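Side-chain contacts in DNA-binding protein reb1 (PDB 5EYB), which binds specific DNA sites in ribosomal RNA gene enhancers and promoters and upstream of many RNA polymerase II-transcribed genes, and helps terminate transcription by RNA polymerase I: residues S108-N113 / Y146-H151; E169-C172 / E177-E180; I251-V256 / Y270-L275. All coordinates share one frame; numbering follows the deposited sequence.

Contact 1: residues S108-N113 / Y146-H151; sequences SQEVHN and YKKLSH. With nucleotides of chain B.
In the second Myb-associated domain, a salt bridge on the surface ties Glu110 of helix 101-116 to Lys148 of 146-151. Lys148 NZ lies 3.3 Å from Glu110 OE1, a long, weak hydrogen bond within the ion pair. The rest of the touch comes from the lysine crossing the glutamate at a slant, its methylenes against the second oxygen: Lys148 CE comes within 3.3 Å of Glu110 OE2 and Lys148 CD within 3.4 Å of the same atom. A bend at the last lysine torsion (chi4 62°) turns NZ toward OE1, and the glutamate chain is itself folded at chi2 (-68°). The family belongs to the helix-turn-helix clan, and the pair links helix 101-116 to 146-151 at the surface of the domain, with Glu110 also touching Leu145. Next in sequence, Leu149 is buried against Ile106, Ile107 and Ile157. Two residues before the lysine, Tyr146 brings 146-151 to the DNA: Tyr146 OH donates to OP1 of DG7 of chain B at 3.0 Å, the phosphate oxygen lying at the ring's edge, near its plane. Ala154, Ile157 and Tyr158 of helix 154-164 pack on that same tyrosine.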
loop_
_atom_site.group_PDB
_atom_site.type_symbol
_atom_site.label_atom_id
_atom_site.label_comp_id
_atom_site.label_asym_id
_atom_site.label_seq_id
_atom_site.Cartn_x
_atom_site.Cartn_y
_atom_site.Cartn_z
ATOM N N SER A 108 7.948 -25.236 -2.047
ATOM C CA SER A 108 8.552 -25.490 -3.348
ATOM C C SER A 108 9.199 -26.870 -3.411
ATOM O O SER A 108 9.240 -27.490 -4.470
ATOM C CB SER A 108 9.586 -24.410 -3.671
ATOM O OG SER A 108 10.137 -24.597 -4.963
ATOM N N GLN A 109 9.701 -27.351 -2.278
ATOM C CA GLN A 109 10.284 -28.687 -2.217
ATOM C C GLN A 109 9.196 -29.760 -2.240
ATOM O O GLN A 109 9.335 -30.782 -2.909
ATOM C CB GLN A 109 11.152 -28.844 -0.966
ATOM N N GLU A 110 8.112 -29.518 -1.512
ATOM C CA GLU A 110 6.995 -30.456 -1.466
ATOM C C GLU A 110 6.284 -30.552 -2.810
ATOM O O GLU A 110 5.937 -31.646 -3.259
ATOM C CB GLU A 110 6.000 -30.052 -0.379
ATOM C CG GLU A 110 6.490 -30.304 1.032
ATOM C CD GLU A 110 6.608 -31.779 1.349
ATOM O OE1 GLU A 110 5.574 -32.481 1.325
ATOM O OE2 GLU A 110 7.738 -32.238 1.619
ATOM N N VAL A 111 6.064 -29.405 -3.448
ATOM C CA VAL A 111 5.410 -29.373 -4.754
ATOM C C VAL A 111 6.265 -30.074 -5.800
ATOM O O VAL A 111 5.756 -30.849 -6.613
ATOM C CB VAL A 111 5.121 -27.931 -5.217
ATOM C CG1 VAL A 111 4.632 -27.919 -6.661
ATOM C CG2 VAL A 111 4.091 -27.281 -4.305
ATOM N N HIS A 112 7.566 -29.805 -5.771
ATOM C CA HIS A 112 8.495 -30.446 -6.693
ATOM C C HIS A 112 8.547 -31.953 -6.462
ATOM O O HIS A 112 8.681 -32.719 -7.409
ATOM C CB HIS A 112 9.895 -29.837 -6.565
ATOM N N ASN A 113 8.435 -32.374 -5.205
ATOM C CA ASN A 113 8.387 -33.798 -4.881
ATOM C C ASN A 113 7.082 -34.426 -5.353
ATOM O O ASN A 113 7.072 -35.516 -5.926
ATOM C CB ASN A 113 8.570 -34.018 -3.376
ATOM C CG ASN A 113 10.001 -33.806 -2.930
ATOM O OD1 ASN A 113 10.807 -33.206 -3.646
ATOM N ND2 ASN A 113 10.328 -34.301 -1.746
ATOM N N TYR A 146 0.614 -29.398 5.431
ATOM C CA TYR A 146 0.206 -28.737 6.666
ATOM C C TYR A 146 1.042 -29.215 7.846
ATOM O O TYR A 146 1.339 -28.445 8.760
ATOM C CB TYR A 146 -1.276 -28.984 6.959
ATOM C CG TYR A 146 -2.224 -28.499 5.886
ATOM C CD1 TYR A 146 -1.904 -27.413 5.078
ATOM C CD2 TYR A 146 -3.442 -29.133 5.679
ATOM C CE1 TYR A 146 -2.773 -26.975 4.098
ATOM C CE2 TYR A 146 -4.313 -28.704 4.704
ATOM C CZ TYR A 146 -3.976 -27.625 3.915
ATOM O OH TYR A 146 -4.849 -27.201 2.940
ATOM N N LYS A 147 1.418 -30.489 7.828
ATOM C CA LYS A 147 2.168 -31.074 8.932
ATOM C C LYS A 147 3.590 -30.522 8.987
ATOM O O LYS A 147 4.175 -30.399 10.062
ATOM C CB LYS A 147 2.198 -32.600 8.818
ATOM N N LYS A 148 4.138 -30.180 7.825
ATOM C CA LYS A 148 5.504 -29.675 7.752
ATOM C C LYS A 148 5.558 -28.165 7.991
ATOM O O LYS A 148 6.635 -27.570 8.041
ATOM C CB LYS A 148 6.128 -30.027 6.402
ATOM C CG LYS A 148 6.167 -31.523 6.125
ATOM C CD LYS A 148 7.010 -31.848 4.904
ATOM C CE LYS A 148 6.986 -33.339 4.609
ATOM N NZ LYS A 148 5.612 -33.823 4.293
ATOM N N LEU A 149 4.386 -27.555 8.132
ATOM C CA LEU A 149 4.277 -26.151 8.509
ATOM C C LEU A 149 3.230 -26.018 9.605
ATOM O O LEU A 149 2.283 -25.235 9.480
ATOM C CB LEU A 149 3.905 -25.280 7.305
ATOM C CG LEU A 149 4.922 -25.125 6.172
ATOM C CD1 LEU A 149 4.312 -24.338 5.022
ATOM C CD2 LEU A 149 6.188 -24.447 6.669
ATOM N N SER A 150 3.410 -26.792 10.674
ATOM C CA SER A 150 2.403 -26.934 11.722
ATOM C C SER A 150 2.200 -25.650 12.512
ATOM O O SER A 150 1.181 -25.479 13.182
ATOM C CB SER A 150 2.788 -28.074 12.662
ATOM O OG SER A 150 4.146 -27.966 13.050
ATOM N N HIS A 151 3.174 -24.752 12.425
ATOM C CA HIS A 151 3.129 -23.489 13.149
ATOM C C HIS A 151 2.088 -22.542 12.559
ATOM O O HIS A 151 1.423 -21.800 13.277
ATOM C CB HIS A 151 4.506 -22.830 13.132
ATOM C CG HIS A 151 5.048 -22.619 11.754
ATOM N ND1 HIS A 151 5.785 -23.576 11.089
ATOM C CD2 HIS A 151 4.951 -21.565 10.908
ATOM C CE1 HIS A 151 6.123 -23.118 9.898
ATOM N NE2 HIS A 151 5.629 -21.900 9.764
ATOM P P DG B 7 -7.979 -28.764 2.915
ATOM O OP1 DG B 7 -6.726 -29.458 2.551
ATOM O OP2 DG B 7 -7.912 -27.466 3.619
ATOM O "O5'" DG B 7 -8.848 -28.546 1.591
ATOM C "C5'" DG B 7 -9.401 -29.671 0.918
ATOM C "C4'" DG B 7 -10.656 -29.281 0.161
ATOM O "O4'" DG B 7 -11.686 -28.911 1.109
ATOM C "C3'" DG B 7 -10.491 -28.094 -0.794
ATOM O "O3'" DG B 7 -11.062 -28.395 -2.056
ATOM C "C2'" DG B 7 -11.234 -26.956 -0.105
ATOM C "C1'" DG B 7 -12.272 -27.691 0.732
ATOM N N9 DG B 7 -12.620 -26.961 1.943
ATOM C C8 DG B 7 -11.840 -26.797 3.063
ATOM N N7 DG B 7 -12.402 -26.071 3.986
ATOM C C5 DG B 7 -13.630 -25.719 3.441
ATOM C C6 DG B 7 -14.678 -24.937 3.981
ATOM O O6 DG B 7 -14.726 -24.377 5.086
ATOM N N1 DG B 7 -15.751 -24.829 3.097
ATOM C C2 DG B 7 -15.803 -25.405 1.850
ATOM N N2 DG B 7 -16.922 -25.190 1.142
ATOM N N3 DG B 7 -14.827 -26.143 1.333
ATOM C C4 DG B 7 -13.777 -26.257 2.181
#

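Contact 2: residues E169-C172 / E177-E180. With nucleotides of chain C.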
loop_
_atom_site.group_PDB
_atom_site.type_symbol
_atom_site.label_atom_id
_atom_site.label_comp_id
_atom_site.label_asym_id
_atom_site.label_seq_id
_atom_site.Cartn_x
_atom_site.Cartn_y
_atom_site.Cartn_z
ATOM N N GLU A 169 -2.668 -16.429 -16.244
ATOM C CA GLU A 169 -1.488 -15.649 -16.603
ATOM C C GLU A 169 -1.331 -14.451 -15.674
ATOM O O GLU A 169 -2.051 -13.460 -15.798
ATOM C CB GLU A 169 -1.571 -15.182 -18.058
ATOM N N ASP A 170 -0.384 -14.550 -14.744
ATOM C CA ASP A 170 -0.189 -13.517 -13.733
ATOM C C ASP A 170 0.610 -12.333 -14.269
ATOM O O ASP A 170 1.788 -12.466 -14.607
ATOM C CB ASP A 170 0.505 -14.103 -12.501
ATOM N N ARG A 171 -0.040 -11.176 -14.340
ATOM C CA ARG A 171 0.605 -9.950 -14.799
ATOM C C ARG A 171 -0.132 -8.720 -14.272
ATOM O O ARG A 171 -1.312 -8.794 -13.924
ATOM C CB ARG A 171 0.673 -9.918 -16.327
ATOM C CG ARG A 171 -0.675 -10.015 -17.017
ATOM C CD ARG A 171 -0.507 -10.168 -18.518
ATOM N NE ARG A 171 -1.787 -10.204 -19.217
ATOM C CZ ARG A 171 -2.375 -9.140 -19.754
ATOM N NH1 ARG A 171 -1.796 -7.949 -19.674
ATOM N NH2 ARG A 171 -3.541 -9.264 -20.373
ATOM N N CYS A 172 0.571 -7.594 -14.217
ATOM C CA CYS A 172 0.021 -6.363 -13.653
ATOM C C CYS A 172 -0.672 -5.493 -14.695
ATOM O O CYS A 172 -1.541 -4.686 -14.362
ATOM C CB CYS A 172 1.125 -5.555 -12.968
ATOM S SG CYS A 172 2.643 -5.393 -13.933
ATOM N N GLU A 177 -9.203 -2.273 -22.915
ATOM C CA GLU A 177 -10.198 -3.212 -23.425
ATOM C C GLU A 177 -10.450 -4.322 -22.418
ATOM O O GLU A 177 -11.585 -4.743 -22.207
ATOM C CB GLU A 177 -9.745 -3.804 -24.763
ATOM C CG GLU A 177 -9.320 -2.765 -25.796
ATOM C CD GLU A 177 -7.888 -2.283 -25.600
ATOM O OE1 GLU A 177 -7.054 -3.067 -25.099
ATOM O OE2 GLU A 177 -7.600 -1.117 -25.940
ATOM N N GLU A 178 -9.374 -4.787 -21.797
ATOM C CA GLU A 178 -9.464 -5.821 -20.780
ATOM C C GLU A 178 -10.230 -5.311 -19.568
ATOM O O GLU A 178 -11.015 -6.043 -18.972
ATOM C CB GLU A 178 -8.070 -6.284 -20.373
ATOM C CG GLU A 178 -8.045 -7.610 -19.652
ATOM C CD GLU A 178 -6.671 -8.229 -19.659
ATOM O OE1 GLU A 178 -6.501 -9.290 -19.024
ATOM O OE2 GLU A 178 -5.762 -7.656 -20.302
ATOM N N ASP A 179 -9.997 -4.050 -19.209
ATOM C CA ASP A 179 -10.750 -3.405 -18.136
ATOM C C ASP A 179 -12.232 -3.379 -18.471
ATOM O O ASP A 179 -13.086 -3.589 -17.610
ATOM C CB ASP A 179 -10.248 -1.980 -17.896
ATOM C CG ASP A 179 -9.025 -1.934 -17.007
ATOM O OD1 ASP A 179 -8.817 -2.888 -16.228
ATOM O OD2 ASP A 179 -8.275 -0.936 -17.076
ATOM N N GLU A 180 -12.524 -3.116 -19.740
ATOM C CA GLU A 180 -13.893 -3.037 -20.223
ATOM C C GLU A 180 -14.546 -4.413 -20.259
ATOM O O GLU A 180 -15.712 -4.569 -19.887
ATOM C CB GLU A 180 -13.926 -2.399 -21.615
ATOM C CG GLU A 180 -15.322 -2.150 -22.158
ATOM C CD GLU A 180 -16.076 -1.082 -21.385
ATOM O OE1 GLU A 180 -15.440 -0.339 -20.607
ATOM O OE2 GLU A 180 -17.308 -0.984 -21.561
ATOM P P DC C 14 2.588 -7.150 -9.646
ATOM O OP1 DC C 14 3.890 -7.621 -10.165
ATOM O OP2 DC C 14 1.366 -7.284 -10.464
ATOM O "O5'" DC C 14 2.293 -7.893 -8.267
ATOM C "C5'" DC C 14 3.052 -7.567 -7.123
ATOM C "C4'" DC C 14 2.352 -8.041 -5.868
ATOM O "O4'" DC C 14 1.385 -7.065 -5.452
ATOM C "C3'" DC C 14 1.557 -9.332 -6.025
ATOM O "O3'" DC C 14 2.334 -10.428 -5.573
ATOM C "C2'" DC C 14 0.310 -9.118 -5.145
ATOM C "C1'" DC C 14 0.499 -7.710 -4.583
ATOM N N1 DC C 14 -0.762 -6.933 -4.507
ATOM C C2 DC C 14 -1.218 -6.485 -3.265
ATOM O O2 DC C 14 -0.552 -6.735 -2.254
ATOM N N3 DC C 14 -2.374 -5.781 -3.206
ATOM C C4 DC C 14 -3.061 -5.532 -4.320
ATOM N N4 DC C 14 -4.197 -4.836 -4.211
ATOM C C5 DC C 14 -2.613 -5.987 -5.597
ATOM C C6 DC C 14 -1.471 -6.678 -5.642
#
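Arg171 and Glu178 meet in a salt bridge at the surface, but the stronger partner of Glu178 is Arg202, which forms a salt bridge with OE1. Arg202 also binds the carbonyl oxygen of Arg171 and thus holds both segments. Between the segments themselves, Arg171 NH2 lies 2.7 Å from Glu178 OE2, in a weak hydrogen bond with an N-H...O angle of 128°. OE2 sits at the edge of the guanidinium, near its plane, while the carboxylate as a whole is turned 47° out of that plane; Glu178 OE1 stands 3.3 Å from the same Arg171 NH2. Two arginines around one carboxylate would be expected to favour its charged form. The two side chains arrive from opposite directions. Arg171 stretches out from CG to NE, and Glu178 is extended beyond CG, its CG lying anti to the backbone N (chi1 -163°), which sends the carboxylate out from helix 176-189 toward the loop. Farther out, Met200 packs on Glu178, and Ser175 OG bonds to Glu178 N and Glu177 OE1. On the DNA side, Cys172 CB approaches OP2 of DC14 of chain C. Glu178 of the first helix thus meets Arg171 from the loop before that helix and Arg202 from the turn of the predicted helix-turn-helix, all within the first Myb-type repeat.

Contact 3: residues I251-V256 / Y270-L275. With nucleotides of chain C; nucleotides of chain B.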
loop_
_atom_site.group_PDB
_atom_site.type_symbol
_atom_site.label_atom_id
_atom_site.label_comp_id
_atom_site.label_asym_id
_atom_site.label_seq_id
_atom_site.Cartn_x
_atom_site.Cartn_y
_atom_site.Cartn_z
ATOM N N ILE A 251 -14.073 0.693 10.802
ATOM C CA ILE A 251 -14.184 1.430 9.544
ATOM C C ILE A 251 -13.996 0.543 8.312
ATOM O O ILE A 251 -12.920 -0.015 8.097
ATOM C CB ILE A 251 -13.155 2.578 9.476
ATOM C CG1 ILE A 251 -13.210 3.427 10.747
ATOM C CG2 ILE A 251 -13.397 3.437 8.242
ATOM C CD1 ILE A 251 -12.147 4.508 10.811
ATOM N N ASN A 252 -15.047 0.425 7.503
ATOM C CA ASN A 252 -14.985 -0.336 6.258
ATOM C C ASN A 252 -14.620 0.569 5.089
ATOM O O ASN A 252 -15.484 1.239 4.521
ATOM C CB ASN A 252 -16.319 -1.036 5.983
ATOM C CG ASN A 252 -16.270 -1.940 4.757
ATOM O OD1 ASN A 252 -16.278 -1.468 3.620
ATOM N ND2 ASN A 252 -16.229 -3.246 4.986
ATOM N N TRP A 253 -13.342 0.580 4.723
ATOM C CA TRP A 253 -12.855 1.506 3.707
ATOM C C TRP A 253 -13.399 1.203 2.315
ATOM O O TRP A 253 -13.415 2.076 1.449
ATOM C CB TRP A 253 -11.327 1.513 3.684
ATOM C CG TRP A 253 -10.745 2.054 4.946
ATOM C CD1 TRP A 253 -9.974 1.383 5.848
ATOM C CD2 TRP A 253 -10.910 3.379 5.463
ATOM N NE1 TRP A 253 -9.638 2.212 6.891
ATOM C CE2 TRP A 253 -10.201 3.443 6.679
ATOM C CE3 TRP A 253 -11.584 4.520 5.014
ATOM C CZ2 TRP A 253 -10.148 4.601 7.451
ATOM C CZ3 TRP A 253 -11.530 5.667 5.780
ATOM C CH2 TRP A 253 -10.818 5.699 6.987
ATOM N N THR A 254 -13.853 -0.027 2.100
ATOM C CA THR A 254 -14.459 -0.382 0.823
ATOM C C THR A 254 -15.823 0.291 0.689
ATOM O O THR A 254 -16.164 0.821 -0.368
ATOM C CB THR A 254 -14.613 -1.904 0.661
ATOM O OG1 THR A 254 -13.323 -2.523 0.708
ATOM C CG2 THR A 254 -15.265 -2.229 -0.669
ATOM N N LEU A 255 -16.596 0.281 1.771
ATOM C CA LEU A 255 -17.886 0.960 1.768
ATOM C C LEU A 255 -17.686 2.471 1.753
ATOM O O LEU A 255 -18.445 3.195 1.111
ATOM C CB LEU A 255 -18.729 0.549 2.977
ATOM C CG LEU A 255 -20.121 1.181 3.077
ATOM C CD1 LEU A 255 -20.988 0.785 1.887
ATOM C CD2 LEU A 255 -20.796 0.812 4.395
ATOM N N VAL A 256 -16.658 2.936 2.458
ATOM C CA VAL A 256 -16.323 4.355 2.513
ATOM C C VAL A 256 -16.062 4.921 1.119
ATOM O O VAL A 256 -16.572 5.986 0.765
ATOM C CB VAL A 256 -15.090 4.597 3.408
ATOM C CG1 VAL A 256 -14.362 5.875 3.009
ATOM C CG2 VAL A 256 -15.491 4.615 4.880
ATOM N N TYR A 270 -5.913 6.444 3.372
ATOM C CA TYR A 270 -4.715 7.262 3.519
ATOM C C TYR A 270 -5.056 8.700 3.892
ATOM O O TYR A 270 -4.498 9.246 4.843
ATOM C CB TYR A 270 -3.883 7.242 2.238
ATOM C CG TYR A 270 -2.587 8.006 2.368
ATOM C CD1 TYR A 270 -1.469 7.423 2.953
ATOM C CD2 TYR A 270 -2.483 9.316 1.919
ATOM C CE1 TYR A 270 -0.281 8.120 3.081
ATOM C CE2 TYR A 270 -1.298 10.024 2.044
ATOM C CZ TYR A 270 -0.201 9.421 2.625
ATOM O OH TYR A 270 0.980 10.122 2.750
ATOM N N LYS A 271 -5.968 9.307 3.139
ATOM C CA LYS A 271 -6.362 10.695 3.374
ATOM C C LYS A 271 -6.914 10.901 4.779
ATOM O O LYS A 271 -6.598 11.891 5.442
ATOM C CB LYS A 271 -7.400 11.140 2.343
ATOM C CG LYS A 271 -8.080 12.459 2.680
ATOM C CD LYS A 271 -7.108 13.625 2.678
ATOM C CE LYS A 271 -6.601 13.896 1.282
ATOM N NZ LYS A 271 -5.865 15.182 1.198
ATOM N N PHE A 272 -7.735 9.959 5.230
ATOM C CA PHE A 272 -8.323 10.038 6.557
ATOM C C PHE A 272 -7.253 9.996 7.642
ATOM O O PHE A 272 -7.369 10.669 8.665
ATOM C CB PHE A 272 -9.325 8.906 6.768
ATOM C CG PHE A 272 -9.917 8.876 8.143
ATOM C CD1 PHE A 272 -11.001 9.674 8.460
ATOM C CD2 PHE A 272 -9.386 8.054 9.122
ATOM C CE1 PHE A 272 -11.546 9.650 9.727
ATOM C CE2 PHE A 272 -9.927 8.028 10.389
ATOM C CZ PHE A 272 -11.008 8.827 10.692
ATOM N N GLN A 273 -6.216 9.199 7.415
ATOM C CA GLN A 273 -5.120 9.083 8.369
ATOM C C GLN A 273 -4.345 10.391 8.483
ATOM O O GLN A 273 -3.949 10.797 9.575
ATOM C CB GLN A 273 -4.179 7.947 7.968
ATOM C CG GLN A 273 -4.750 6.563 8.227
ATOM C CD GLN A 273 -3.868 5.456 7.684
ATOM O OE1 GLN A 273 -3.074 5.673 6.768
ATOM N NE2 GLN A 273 -4.002 4.261 8.249
ATOM N N GLN A 274 -4.140 11.052 7.349
ATOM C CA GLN A 274 -3.405 12.306 7.327
ATOM C C GLN A 274 -4.213 13.437 7.959
ATOM O O GLN A 274 -3.661 14.282 8.662
ATOM C CB GLN A 274 -3.013 12.671 5.896
ATOM C CG GLN A 274 -2.327 11.549 5.132
ATOM C CD GLN A 274 -1.162 10.942 5.895
ATOM O OE1 GLN A 274 -1.037 9.720 5.989
ATOM N NE2 GLN A 274 -0.299 11.793 6.436
ATOM N N LEU A 275 -5.518 13.449 7.707
ATOM C CA LEU A 275 -6.395 14.462 8.289
ATOM C C LEU A 275 -6.483 14.316 9.806
ATOM O O LEU A 275 -6.551 15.305 10.532
ATOM C CB LEU A 275 -7.800 14.375 7.685
ATOM C CG LEU A 275 -8.027 14.778 6.225
ATOM C CD1 LEU A 275 -9.385 14.274 5.755
ATOM C CD2 LEU A 275 -7.928 16.287 6.049
ATOM P P DA C 10 0.858 13.303 0.915
ATOM O OP1 DA C 10 0.273 14.660 0.943
ATOM O OP2 DA C 10 0.973 12.525 2.168
ATOM O "O5'" DA C 10 0.045 12.429 -0.144
ATOM C "C5'" DA C 10 -0.048 12.869 -1.491
ATOM C "C4'" DA C 10 -0.142 11.689 -2.441
ATOM O "O4'" DA C 10 1.076 10.911 -2.370
ATOM C "C3'" DA C 10 -1.293 10.720 -2.156
ATOM O "O3'" DA C 10 -2.136 10.625 -3.298
ATOM C "C2'" DA C 10 -0.603 9.386 -1.840
ATOM C "C1'" DA C 10 0.758 9.549 -2.491
ATOM N N9 DA C 10 1.803 8.770 -1.833
ATOM C C8 DA C 10 2.165 8.826 -0.516
ATOM N N7 DA C 10 3.139 8.008 -0.199
ATOM C C5 DA C 10 3.437 7.369 -1.390
ATOM C C6 DA C 10 4.382 6.380 -1.726
ATOM N N6 DA C 10 5.236 5.848 -0.844
ATOM N N1 DA C 10 4.417 5.959 -3.008
ATOM C C2 DA C 10 3.562 6.493 -3.886
ATOM N N3 DA C 10 2.633 7.427 -3.689
ATOM C C4 DA C 10 2.622 7.825 -2.407
ATOM P P DG B 13 -12.982 -4.596 6.886
ATOM O OP1 DG B 13 -13.238 -4.440 8.333
ATOM O OP2 DG B 13 -13.393 -3.533 5.942
ATOM O "O5'" DG B 13 -11.424 -4.875 6.647
ATOM C "C5'" DG B 13 -10.827 -6.038 7.197
ATOM C "C4'" DG B 13 -9.365 -6.134 6.808
ATOM O "O4'" DG B 13 -9.252 -6.649 5.469
ATOM C "C3'" DG B 13 -8.603 -4.807 6.809
ATOM O "O3'" DG B 13 -7.706 -4.781 7.901
ATOM C "C2'" DG B 13 -7.855 -4.785 5.462
ATOM C "C1'" DG B 13 -8.040 -6.204 4.935
ATOM N N9 DG B 13 -8.124 -6.280 3.480
ATOM C C8 DG B 13 -9.185 -5.897 2.693
ATOM N N7 DG B 13 -8.980 -6.079 1.420
ATOM C C5 DG B 13 -7.700 -6.619 1.356
ATOM C C6 DG B 13 -6.936 -7.023 0.236
ATOM O O6 DG B 13 -7.248 -6.982 -0.961
ATOM N N1 DG B 13 -5.692 -7.514 0.609
ATOM C C2 DG B 13 -5.238 -7.606 1.902
ATOM N N2 DG B 13 -4.010 -8.107 2.059
ATOM N N3 DG B 13 -5.941 -7.232 2.964
ATOM C C4 DG B 13 -7.160 -6.749 2.615
ATOM P P DG B 12 -17.595 -6.455 2.443
ATOM O OP1 DG B 12 -18.685 -5.954 3.307
ATOM O OP2 DG B 12 -17.237 -5.734 1.202
ATOM O "O5'" DG B 12 -16.247 -6.592 3.290
ATOM C "C5'" DG B 12 -16.188 -7.501 4.378
ATOM C "C4'" DG B 12 -14.795 -7.536 4.974
ATOM O "O4'" DG B 12 -13.933 -8.357 4.155
ATOM C "C3'" DG B 12 -14.103 -6.171 5.097
ATOM O "O3'" DG B 12 -13.688 -5.967 6.446
ATOM C "C2'" DG B 12 -12.906 -6.274 4.143
ATOM C "C1'" DG B 12 -12.658 -7.771 4.116
ATOM N N9 DG B 12 -11.978 -8.235 2.913
ATOM C C8 DG B 12 -12.443 -8.166 1.622
ATOM N N7 DG B 12 -11.620 -8.670 0.747
ATOM C C5 DG B 12 -10.543 -9.107 1.507
ATOM C C6 DG B 12 -9.345 -9.738 1.106
ATOM O O6 DG B 12 -8.987 -10.046 -0.036
ATOM N N1 DG B 12 -8.520 -10.014 2.191
ATOM C C2 DG B 12 -8.815 -9.717 3.498
ATOM N N2 DG B 12 -7.893 -10.062 4.404
ATOM N N3 DG B 12 -9.935 -9.125 3.890
ATOM C C4 DG B 12 -10.749 -8.850 2.842
#
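The indole of Trp253 carries Ile251 CG2 over the centre of one face, 3.4 Å above the plane, and meets Phe272 at its edge. Phe272 CD2 lies near the indole plane, and Trp253 CH2 touches CB, CG and CD2 of Phe272 alike, each at 3.5 Å. The two side chains cross at about a right angle, yet their rings are oblique, with planes 54° apart and the centroid of the indole's six-membered ring 5.4 Å from that of the phenyl ring. Phe272 CG is anti to the backbone N (chi1 177°), which carries the phenyl ring out toward the tryptophan, and Ile251 CD1 adds a looser apolar touch at Phe272 CE2. Tyr270, on another side of its helix, has Gln274 OE1 over one face and OP2 of DA10 of chain C at its edge, in plane; its OH is modelled as donating to that oxygen. Asn252 N-caps helix 253-260: Asn252 OD1 accepts from Leu255 N at 2.6 Å, in the carbonyl plane, while Asn252 ND2 lies 3.0 Å from OP2 of DG13 of chain B. These two helices form the predicted helix-turn-helix of the second Myb-type repeat, and helix 228-238 packs on both through Val256, Lys271 and Phe272.

In the fold
The three contacts follow one another along the chain in separate units: contact 1 in a Myb-associated domain, contact 2 in the first Myb-type repeat and contact 3 in the second. None touches another. The centres of contacts 1 and 2 lie 31 Å apart, those of 2 and 3 lie 27 Å apart, and those of 1 and 3 are 38 Å apart. What connects them is the DNA duplex: contact 1 reaches a phosphate of chain B, contact 2 approaches one of chain C, and contact 3 meets phosphates of both strands. Each thus includes, or lies next to, a residue that meets a DNA phosphate, at three places along the duplex.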